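Side-chain contact in gigastasin (Haementeria ghilianii, PDB 5UBM), which is a leech inhibitor of the antistasin family that probably blocks host serine proteases during blood feeding: residues Arg58-Lys63 / Lys68-Gly73. Residues are numbered along the deposited sequence; the frame is centred on the assembly and turned at random.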
loop_
_atom_site.group_PDB
_atom_site.type_symbol
_atom_site.label_atom_id
_atom_site.label_comp_id
_atom_site.label_asym_id
_atom_site.label_seq_id
_atom_site.Cartn_x
_atom_site.Cartn_y
_atom_site.Cartn_z
ATOM N N ARG C 58 36.014 21.906 -13.656
ATOM C CA ARG C 58 35.816 21.671 -12.229
ATOM C C ARG C 58 35.187 20.314 -11.922
ATOM O O ARG C 58 34.553 20.144 -10.881
ATOM C CB ARG C 58 34.949 22.781 -11.632
ATOM C CG ARG C 58 35.512 24.178 -11.827
ATOM C CD ARG C 58 36.656 24.459 -10.867
ATOM N NE ARG C 58 36.178 24.652 -9.500
ATOM C CZ ARG C 58 35.738 25.810 -9.020
ATOM N NH1 ARG C 58 35.715 26.888 -9.794
ATOM N NH2 ARG C 58 35.319 25.895 -7.763
ATOM N N TYR C 59 35.367 19.352 -12.824
ATOM C CA TYR C 59 34.892 17.989 -12.592
ATOM C C TYR C 59 35.849 17.217 -11.689
ATOM O O TYR C 59 37.057 17.474 -11.678
ATOM C CB TYR C 59 34.720 17.236 -13.912
ATOM C CG TYR C 59 33.656 17.801 -14.815
ATOM C CD1 TYR C 59 32.361 17.293 -14.798
ATOM C CD2 TYR C 59 33.942 18.843 -15.688
ATOM C CE1 TYR C 59 31.379 17.807 -15.624
ATOM C CE2 TYR C 59 32.971 19.363 -16.519
ATOM C CZ TYR C 59 31.690 18.843 -16.484
ATOM O OH TYR C 59 30.718 19.363 -17.310
ATOM N N GLN C 60 35.304 16.270 -10.934
ATOM C CA GLN C 60 36.131 15.362 -10.154
ATOM C C GLN C 60 36.549 14.181 -11.017
ATOM O O GLN C 60 35.959 13.938 -12.070
ATOM C CB GLN C 60 35.389 14.867 -8.916
ATOM C CG GLN C 60 34.975 15.958 -7.952
ATOM C CD GLN C 60 34.347 15.397 -6.693
ATOM O OE1 GLN C 60 34.601 14.249 -6.320
ATOM N NE2 GLN C 60 33.516 16.200 -6.034
ATOM N N ARG C 61 37.565 13.447 -10.571
ATOM C CA ARG C 61 37.983 12.230 -11.258
ATOM C C ARG C 61 38.408 11.143 -10.275
ATOM O O ARG C 61 38.916 11.433 -9.193
ATOM C CB ARG C 61 39.110 12.534 -12.249
ATOM C CG ARG C 61 38.618 13.273 -13.484
ATOM C CD ARG C 61 39.734 13.776 -14.377
ATOM N NE ARG C 61 39.216 14.749 -15.334
ATOM C CZ ARG C 61 38.593 14.430 -16.466
ATOM N NH1 ARG C 61 38.418 13.157 -16.793
ATOM N NH2 ARG C 61 38.147 15.385 -17.271
ATOM N N ASP C 62 38.191 9.892 -10.660
ATOM C CA ASP C 62 38.436 8.761 -9.770
ATOM C C ASP C 62 39.882 8.275 -9.799
ATOM O O ASP C 62 40.763 8.938 -10.343
ATOM C CB ASP C 62 37.495 7.607 -10.121
ATOM C CG ASP C 62 37.401 7.365 -11.614
ATOM O OD1 ASP C 62 38.342 7.750 -12.342
ATOM O OD2 ASP C 62 36.381 6.791 -12.060
ATOM N N LYS C 63 40.104 7.104 -9.206
ATOM C CA LYS C 63 41.429 6.496 -9.100
ATOM C C LYS C 63 42.084 6.305 -10.463
ATOM O O LYS C 63 43.311 6.285 -10.580
ATOM C CB LYS C 63 41.333 5.145 -8.386
ATOM C CG LYS C 63 40.535 5.173 -7.093
ATOM C CD LYS C 63 39.786 3.866 -6.883
ATOM C CE LYS C 63 40.734 2.681 -6.844
ATOM N NZ LYS C 63 41.702 2.785 -5.719
ATOM N N LYS C 68 34.030 12.098 -13.396
ATOM C CA LYS C 68 32.778 11.840 -12.695
ATOM C C LYS C 68 31.740 12.883 -13.083
ATOM O O LYS C 68 32.068 13.900 -13.698
ATOM C CB LYS C 68 32.986 11.855 -11.179
ATOM C CG LYS C 68 33.988 10.843 -10.668
ATOM C CD LYS C 68 34.203 11.009 -9.171
ATOM C CE LYS C 68 35.276 10.063 -8.660
ATOM N NZ LYS C 68 35.622 10.315 -7.235
ATOM N N CYS C 69 30.485 12.634 -12.728
ATOM C CA CYS C 69 29.457 13.653 -12.882
ATOM C C CYS C 69 29.214 14.307 -11.527
ATOM O O CYS C 69 28.103 14.290 -10.992
ATOM C CB CYS C 69 28.175 13.061 -13.463
ATOM S SG CYS C 69 28.213 12.942 -15.272
ATOM N N LEU C 70 30.286 14.873 -10.984
ATOM C CA LEU C 70 30.276 15.528 -9.686
ATOM C C LEU C 70 31.354 16.597 -9.672
ATOM O O LEU C 70 32.493 16.335 -10.055
ATOM C CB LEU C 70 30.509 14.521 -8.561
ATOM C CG LEU C 70 30.500 15.076 -7.136
ATOM C CD1 LEU C 70 29.118 15.605 -6.774
ATOM C CD2 LEU C 70 30.953 14.017 -6.139
ATOM N N CYS C 71 30.998 17.799 -9.231
ATOM C CA CYS C 71 31.917 18.936 -9.298
ATOM C C CYS C 71 32.879 18.984 -8.109
ATOM O O CYS C 71 32.594 18.434 -7.045
ATOM C CB CYS C 71 31.127 20.245 -9.386
ATOM S SG CYS C 71 29.921 20.286 -10.734
ATOM N N LYS C 72 34.019 19.642 -8.302
ATOM C CA LYS C 72 35.013 19.800 -7.244
ATOM C C LYS C 72 34.456 20.586 -6.058
ATOM O O LYS C 72 33.855 21.649 -6.233
ATOM C CB LYS C 72 36.262 20.496 -7.787
ATOM C CG LYS C 72 37.090 19.648 -8.735
ATOM C CD LYS C 72 38.357 20.374 -9.142
ATOM C CE LYS C 72 39.271 19.484 -9.966
ATOM N NZ LYS C 72 40.584 20.144 -10.223
ATOM N N GLY C 73 34.664 20.057 -4.854
ATOM C CA GLY C 73 34.184 20.693 -3.638
ATOM C C GLY C 73 32.821 20.185 -3.200
ATOM O O GLY C 73 32.338 20.517 -2.116
#
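Gln60 donates its backbone N to Leu70 O (2.9 Å) and takes Lys68 N on its own O (3.0 Å) in the antiparallel hairpin of an antistasin-like domain, whose returning limb is tied by the disulfides Cys69-Cys50 and Cys71-Cys54 to the chain before it. That limb turns a corner at Cys69 and Leu70, where Cys69 O accepts a hydrogen bond from, and Leu70 packs on, polar side chains of another protein's chain. Lys72 N on Arg58 O is the third backbone bond. Tyr59 and Cys71 form a non-hydrogen-bonded pair whose side chains diverge.

The Gln60 side chain runs past Leu70 to Cys71, along the limb beyond the corner. With CG anti to the carbonyl carbon (chi1 -61°) and the chain extended beyond it, NE2 meets Cys71 O at 2.6 Å. Cys71 O lies nearly in the amide plane, yet the donor stands above the carbonyl plane. NE2 also binds Cys74 O, so two backbone carbonyls fix the amide's rotation, while Leu70 CD2 packs 3.4 Å from NE2. Shortened to an alanine, Gln60 would probably leave Cys71 O and Cys74 O without this donor and open a gap beside Leu70 CD2.

Lys68, extended beyond CG, slants across the root of Gln60 and sets CE 3.6 Å from Asp62 CB. This is contact through methylenes: Asp62 turns OD1 to Cys66 N, within the intervening turn. Tyr59 starts away from the returning limb and bonds Cys54 N through OH, yet its ring edge brings CD1 within 3.6 Å of Lys68 O. Lys72 runs past the Arg58 and Tyr59 carbonyls, its CE 3.4 Å from Tyr59 O.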